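Local atomic coordinates of protein phosphatase 2C (Toxoplasma gondii, PDB entry 3D8K), a protein that probably removes phosphate from phosphoserine and phosphothreonine residues of other proteins, as a metal-dependent serine/threonine phosphatase of the PP2C family. Residues Ile165-Val170 and Val254-Ala259. Numbering follows the deposited sequence.
Sequences IYTIHV and VTTFFA
H169 and T256 face each other as a non-hydrogen-bonded pair, and methyl CG2 of T256 stands over one face of the imidazole, 3.9 Å from the ring centroid and 15° off the ring normal, a CH-pi contact. The two side chains project together from the same side of the sheet. With T256 CG2 anti to its own nitrogen (OG1 at chi1 -49°), that methyl covers the ring while OG1 comes to 3.5 Å from H169 CD2. On the same side of the sheet, T167 CG2 touches the methyl of T256. I165, whose CB points toward 254-259, puts CD1 on F258 CB at 4.1 Å.

The opposite face carries Y166, I168 and V170 with T255, F257 and A259. Here I168 CD1 reaches diagonally to the methyl of A259, 4.1 Å away, and OG1 of T255 lies against V170 CB. That hydroxyl also meets the F257 ring at its edge, while its hydrogen bond goes to the carbonyl of L189.

Between the two faces, the strands 165-170 and 254-259 run antiparallel. Three hydrogen-bonded pairs, Y166 with A259, I168 with F257 and V170 with T255, each make two backbone bonds; I168 N to F257 O, at 2.6 Å, is nearly straight (169°). CA-H...O contacts, such as T256 CA to I168 O, supplement them.

On its other side 165-170 bonds to strand 106-115, whose E115 OE1 is hydrogen-bonded to T167 OG1. Segment 254-259 carries this sheet of the PP2C beta-sandwich onward, and T256 bonds through its backbone to I128 of strand 127-129. The chemistry is thus divided: paired backbone bonds fix the register, the Y166/I168/V170 face is buried, and the partly exposed T167, H169 and T256 join through methyl and CH-pi contacts.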
# COMPACT_ATOMS: atom_id res chain seq x y z
N ILE C 165 -12.56 -25.19 5.29
CA ILE C 165 -14.02 -25.17 5.27
C ILE C 165 -14.48 -23.73 5.24
O ILE C 165 -13.70 -22.81 5.47
CB ILE C 165 -14.62 -25.82 6.52
CG1 ILE C 165 -14.14 -25.09 7.78
CG2 ILE C 165 -14.24 -27.29 6.58
CD1 ILE C 165 -14.72 -25.65 9.06
N TYR C 166 -15.77 -23.54 4.97
CA TYR C 166 -16.35 -22.21 4.93
C TYR C 166 -17.34 -22.06 6.08
O TYR C 166 -18.27 -22.86 6.21
CB TYR C 166 -17.06 -21.99 3.60
CG TYR C 166 -16.12 -21.80 2.43
CD1 TYR C 166 -15.65 -20.53 2.09
CD2 TYR C 166 -15.72 -22.88 1.64
CE1 TYR C 166 -14.82 -20.35 0.99
CE2 TYR C 166 -14.89 -22.71 0.54
CZ TYR C 166 -14.45 -21.44 0.21
OH TYR C 166 -13.66 -21.25 -0.90
N THR C 167 -17.13 -21.06 6.92
CA THR C 167 -18.05 -20.82 8.03
C THR C 167 -19.15 -19.88 7.57
O THR C 167 -18.89 -18.80 7.06
CB THR C 167 -17.35 -20.20 9.22
OG1 THR C 167 -16.55 -21.19 9.86
CG2 THR C 167 -18.36 -19.69 10.21
N ILE C 168 -20.39 -20.31 7.75
CA ILE C 168 -21.51 -19.50 7.35
C ILE C 168 -22.36 -19.02 8.51
O ILE C 168 -22.76 -19.79 9.37
CB ILE C 168 -22.43 -20.25 6.40
CG1 ILE C 168 -21.68 -20.56 5.10
CG2 ILE C 168 -23.69 -19.44 6.14
CD1 ILE C 168 -22.41 -21.54 4.20
N HIS C 169 -22.61 -17.72 8.52
CA HIS C 169 -23.46 -17.10 9.53
C HIS C 169 -24.66 -16.54 8.81
O HIS C 169 -24.54 -15.77 7.85
CB HIS C 169 -22.75 -15.95 10.23
CG HIS C 169 -21.85 -16.38 11.34
ND1 HIS C 169 -20.58 -16.88 11.11
CD2 HIS C 169 -22.02 -16.39 12.68
CE1 HIS C 169 -20.01 -17.17 12.27
NE2 HIS C 169 -20.87 -16.88 13.24
N VAL C 170 -25.84 -16.93 9.24
CA VAL C 170 -27.01 -16.39 8.60
C VAL C 170 -27.80 -15.60 9.62
O VAL C 170 -28.13 -16.10 10.68
CB VAL C 170 -27.89 -17.49 8.02
CG1 VAL C 170 -29.13 -16.85 7.37
CG2 VAL C 170 -27.11 -18.29 7.00
N VAL C 254 -30.23 -15.88 14.27
CA VAL C 254 -28.86 -16.08 13.81
C VAL C 254 -28.39 -17.53 13.92
O VAL C 254 -28.30 -18.07 15.02
CB VAL C 254 -27.89 -15.20 14.60
CG1 VAL C 254 -26.47 -15.37 14.06
CG2 VAL C 254 -28.32 -13.74 14.52
N THR C 255 -28.06 -18.15 12.79
CA THR C 255 -27.59 -19.53 12.78
C THR C 255 -26.18 -19.61 12.22
O THR C 255 -25.74 -18.69 11.52
CB THR C 255 -28.52 -20.42 11.92
OG1 THR C 255 -28.65 -19.85 10.61
CG2 THR C 255 -29.89 -20.54 12.55
N THR C 256 -25.47 -20.69 12.52
CA THR C 256 -24.11 -20.88 12.01
C THR C 256 -23.93 -22.30 11.49
O THR C 256 -24.40 -23.25 12.10
CB THR C 256 -23.06 -20.63 13.10
OG1 THR C 256 -23.34 -19.39 13.76
CG2 THR C 256 -21.68 -20.56 12.49
N PHE C 257 -23.26 -22.43 10.34
CA PHE C 257 -23.01 -23.72 9.70
C PHE C 257 -21.65 -23.69 9.01
O PHE C 257 -21.11 -22.62 8.73
CB PHE C 257 -24.03 -24.00 8.58
CG PHE C 257 -25.46 -24.12 9.03
CD1 PHE C 257 -26.14 -23.03 9.57
CD2 PHE C 257 -26.16 -25.31 8.84
CE1 PHE C 257 -27.48 -23.12 9.90
CE2 PHE C 257 -27.50 -25.41 9.17
CZ PHE C 257 -28.17 -24.31 9.70
N PHE C 258 -21.09 -24.86 8.72
CA PHE C 258 -19.83 -24.91 7.99
C PHE C 258 -20.15 -25.62 6.69
O PHE C 258 -21.09 -26.40 6.62
CB PHE C 258 -18.76 -25.67 8.75
CG PHE C 258 -19.04 -27.12 8.89
CD1 PHE C 258 -20.05 -27.57 9.73
CD2 PHE C 258 -18.30 -28.05 8.18
CE1 PHE C 258 -20.32 -28.93 9.84
CE2 PHE C 258 -18.56 -29.41 8.28
CZ PHE C 258 -19.58 -29.85 9.12
N ALA C 259 -19.38 -25.33 5.65
CA ALA C 259 -19.58 -25.94 4.35
C ALA C 259 -18.24 -26.31 3.80
O ALA C 259 -17.26 -25.59 3.99
CB ALA C 259 -20.25 -24.98 3.42